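Local atomic coordinates of amidohydrolase 3 domain-containing protein (Pyrococcus furiosus, PDB entry 3ICJ), a protein that probably acts as a zinc-dependent hydrolase of the amidohydrolase family, cleaving carbon-nitrogen bonds other than peptide bonds, though its substrate is unknown. Residues S100-D105 with E229-L234. Residues are numbered along the deposited sequence; the frame is centred on the assembly and turned at random.
Sequences SHLHLD and EHLLSL. With ZN (zinc ion), chain B.
A zinc ion gripped by His101 and His103 marks one face of a chain segment whose other face, through Leu102, meets Leu231 of helix 217-233. Each imidazole gives NE2 to the metal, at 2.3 Å from His101 NE2 to the zinc and equally far from His103 NE2; Asp434 and the carboxylated Lys296 complete the site. A second shell limits rotation of the rings: His101 ND1 is hydrogen-bonded to Glu372, and His103 ND1 more weakly to the carbonyl of Met242. This His-X-His pair is a hallmark of the amidohydrolase (beta/alpha)8 barrel and illustrates a division of labour: around the end of strand 92-102 the two histidines turn to the metal, while Leu102 between them turns to the helix. Leu102 has CG lodged between its backbone N and carbonyl carbon (chi1 48°), and its CD2 methyl meets Leu231 CD2 tip to tip at 3.8 Å. The other Leu231 methyl, CD1, lies 3.9 Å from Leu102 CD2, so both branches border one methyl. Leu104, in the first turn of the helix that follows His103, which sits at its N-cap position, approaches at a slant; the 3.3 Å between its CD2 and Leu231 CD1 is tighter than normal van der Waals contact, so the exact methyl positions are doubtful. All three leucines are buried, and Leu107 and Met263 also touch Leu231. Within 229-234, Ser233 OG donates to His230 O at 2.8 Å, tilted 25° from the carbonyl plane, while Leu234 N adds a weak bond to that same oxygen.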
ATOM      1  N   SER A 100       0.197   6.282   0.767  1.00 34.58           N
ATOM      2  CA  SER A 100       0.130   6.509  -0.676  1.00 34.08           C
ATOM      3  C   SER A 100       0.208   5.232  -1.541  1.00 36.32           C
ATOM      4  O   SER A 100       0.065   5.311  -2.753  1.00 36.81           O
ATOM      5  CB  SER A 100       1.166   7.545  -1.114  1.00 34.93           C
ATOM      6  OG  SER A 100       2.427   7.280  -0.537  1.00 41.87           O
ATOM      7  N   HIS A 101       0.436   4.070  -0.918  1.00 36.42           N
ATOM      8  CA  HIS A 101       0.552   2.793  -1.646  1.00 41.05           C
ATOM      9  C   HIS A 101       0.189   1.600  -0.775  1.00 39.75           C
ATOM     10  O   HIS A 101       0.989   1.168   0.062  1.00 41.86           O
ATOM     11  CB  HIS A 101       1.997   2.635  -2.172  1.00 42.39           C
ATOM     12  CG  HIS A 101       2.236   1.420  -3.016  1.00 41.05           C
ATOM     13  ND1 HIS A 101       2.774   1.499  -4.282  1.00 48.39           N
ATOM     14  CD2 HIS A 101       2.065   0.098  -2.762  1.00 44.97           C
ATOM     15  CE1 HIS A 101       2.895   0.281  -4.782  1.00 42.41           C
ATOM     16  NE2 HIS A 101       2.475  -0.587  -3.880  1.00 37.90           N
ATOM     17  N   LEU A 102      -0.990   1.028  -1.001  1.00 41.14           N
ATOM     18  CA  LEU A 102      -1.306  -0.249  -0.396  1.00 37.36           C
ATOM     19  C   LEU A 102      -2.335  -1.040  -1.207  1.00 43.28           C
ATOM     20  O   LEU A 102      -2.899  -0.543  -2.192  1.00 38.39           O
ATOM     21  CB  LEU A 102      -1.727  -0.095   1.084  1.00 38.40           C
ATOM     22  CG  LEU A 102      -2.765   0.942   1.509  1.00 49.79           C
ATOM     23  CD1 LEU A 102      -4.116   0.601   0.903  1.00 45.93           C
ATOM     24  CD2 LEU A 102      -2.859   0.958   3.032  1.00 40.94           C
ATOM     25  N   HIS A 103      -2.608  -2.258  -0.756  1.00 42.14           N
ATOM     26  CA  HIS A 103      -3.542  -3.132  -1.457  1.00 41.35           C
ATOM     27  C   HIS A 103      -4.662  -3.479  -0.510  1.00 32.73           C
ATOM     28  O   HIS A 103      -4.532  -4.392   0.306  1.00 37.38           O
ATOM     29  CB  HIS A 103      -2.819  -4.372  -1.964  1.00 39.70           C
ATOM     30  CG  HIS A 103      -1.634  -4.053  -2.821  1.00 48.50           C
ATOM     31  ND1 HIS A 103      -1.724  -3.923  -4.191  1.00 52.60           N
ATOM     32  CD2 HIS A 103      -0.340  -3.807  -2.501  1.00 49.26           C
ATOM     33  CE1 HIS A 103      -0.534  -3.619  -4.680  1.00 44.26           C
ATOM     34  NE2 HIS A 103       0.321  -3.537  -3.676  1.00 52.57           N
ATOM     35  N   LEU A 104      -5.760  -2.723  -0.610  1.00 37.74           N
ATOM     36  CA  LEU A 104      -6.896  -2.853   0.314  1.00 37.23           C
ATOM     37  C   LEU A 104      -7.527  -4.240   0.264  1.00 37.22           C
ATOM     38  O   LEU A 104      -7.914  -4.775   1.300  1.00 40.95           O
ATOM     39  CB  LEU A 104      -7.998  -1.807   0.014  1.00 35.02           C
ATOM     40  CG  LEU A 104      -7.789  -0.353   0.378  1.00 42.72           C
ATOM     41  CD1 LEU A 104      -9.029   0.462   0.037  1.00 38.53           C
ATOM     42  CD2 LEU A 104      -7.475  -0.242   1.857  1.00 40.28           C
ATOM     43  N   ASP A 105      -7.661  -4.813  -0.937  1.00 38.35           N
ATOM     44  CA  ASP A 105      -8.227  -6.170  -1.058  1.00 39.57           C
ATOM     45  C   ASP A 105      -7.342  -7.227  -0.367  1.00 40.47           C
ATOM     46  O   ASP A 105      -7.824  -8.044   0.437  1.00 36.74           O
ATOM     47  CB  ASP A 105      -8.537  -6.550  -2.532  1.00 40.08           C
ATOM     48  CG  ASP A 105      -7.382  -6.231  -3.520  1.00 48.20           C
ATOM     49  OD1 ASP A 105      -6.300  -5.704  -3.136  1.00 42.95           O
ATOM     50  OD2 ASP A 105      -7.582  -6.500  -4.724  1.00 42.16           O
ATOM     51  N   GLU A 229     -11.811  -0.609   7.940  1.00 32.14           N
ATOM     52  CA  GLU A 229     -11.960  -0.575   9.405  1.00 38.27           C
ATOM     53  C   GLU A 229     -10.630  -0.606  10.149  1.00 37.04           C
ATOM     54  O   GLU A 229     -10.449   0.116  11.124  1.00 33.98           O
ATOM     55  CB  GLU A 229     -12.874  -1.699   9.919  1.00 42.13           C
ATOM     56  CG  GLU A 229     -14.341  -1.478   9.602  1.00 51.88           C
ATOM     57  CD  GLU A 229     -14.861  -0.093  10.040  1.00 61.64           C
ATOM     58  OE1 GLU A 229     -14.694   0.277  11.218  1.00 60.19           O
ATOM     59  OE2 GLU A 229     -15.447   0.629   9.208  1.00 59.03           O
ATOM     60  N   HIS A 230      -9.692  -1.412   9.649  1.00 29.37           N
ATOM     61  CA  HIS A 230      -8.380  -1.562  10.260  1.00 35.72           C
ATOM     62  C   HIS A 230      -7.585  -0.263  10.096  1.00 34.23           C
ATOM     63  O   HIS A 230      -7.028   0.241  11.074  1.00 32.17           O
ATOM     64  CB  HIS A 230      -7.661  -2.756   9.629  1.00 38.19           C
ATOM     65  CG  HIS A 230      -6.258  -2.969  10.111  1.00 39.04           C
ATOM     66  ND1 HIS A 230      -5.963  -3.502  11.347  1.00 37.18           N
ATOM     67  CD2 HIS A 230      -5.067  -2.760   9.496  1.00 40.36           C
ATOM     68  CE1 HIS A 230      -4.653  -3.600  11.482  1.00 42.96           C
ATOM     69  NE2 HIS A 230      -4.086  -3.147  10.375  1.00 42.49           N
ATOM     70  N   LEU A 231      -7.590   0.291   8.882  1.00 33.45           N
ATOM     71  CA  LEU A 231      -6.839   1.500   8.566  1.00 31.67           C
ATOM     72  C   LEU A 231      -7.336   2.736   9.330  1.00 34.85           C
ATOM     73  O   LEU A 231      -6.519   3.521   9.847  1.00 35.19           O
ATOM     74  CB  LEU A 231      -6.848   1.774   7.058  1.00 34.66           C
ATOM     75  CG  LEU A 231      -5.958   0.799   6.279  1.00 34.50           C
ATOM     76  CD1 LEU A 231      -6.316   0.840   4.803  1.00 35.77           C
ATOM     77  CD2 LEU A 231      -4.474   1.075   6.484  1.00 36.68           C
ATOM     78  N   LEU A 232      -8.661   2.892   9.396  1.00 33.62           N
ATOM     79  CA  LEU A 232      -9.291   3.981  10.141  1.00 35.11           C
ATOM     80  C   LEU A 232      -8.936   3.970  11.629  1.00 40.26           C
ATOM     81  O   LEU A 232      -8.620   5.025  12.188  1.00 35.63           O
ATOM     82  CB  LEU A 232     -10.814   3.995   9.943  1.00 39.25           C
ATOM     83  CG  LEU A 232     -11.337   4.456   8.569  1.00 38.85           C
ATOM     84  CD1 LEU A 232     -12.841   4.239   8.532  1.00 39.80           C
ATOM     85  CD2 LEU A 232     -10.975   5.914   8.260  1.00 34.76           C
ATOM     86  N   SER A 233      -8.949   2.784  12.251  1.00 39.54           N
ATOM     87  CA  SER A 233      -8.550   2.640  13.653  1.00 39.62           C
ATOM     88  C   SER A 233      -7.092   3.008  13.894  1.00 35.42           C
ATOM     89  O   SER A 233      -6.731   3.309  15.013  1.00 36.53           O
ATOM     90  CB  SER A 233      -8.790   1.218  14.168  1.00 41.45           C
ATOM     91  OG  SER A 233      -7.733   0.375  13.736  1.00 44.21           O
ATOM     92  N   LEU A 234      -6.264   2.935  12.854  1.00 35.29           N
ATOM     93  CA  LEU A 234      -4.862   3.370  12.908  1.00 31.00           C
ATOM     94  C   LEU A 234      -4.642   4.850  12.523  1.00 37.76           C
ATOM     95  O   LEU A 234      -3.509   5.313  12.463  1.00 39.86           O
ATOM     96  CB  LEU A 234      -3.974   2.453  12.044  1.00 32.11           C
ATOM     97  CG  LEU A 234      -3.962   0.968  12.428  1.00 34.16           C
ATOM     98  CD1 LEU A 234      -3.367   0.155  11.312  1.00 35.91           C
ATOM     99  CD2 LEU A 234      -3.202   0.714  13.743  1.00 50.52           C
TER
HETATM  100 ZN    ZN B 601       2.517  -2.878  -3.939  0.50 50.64          ZN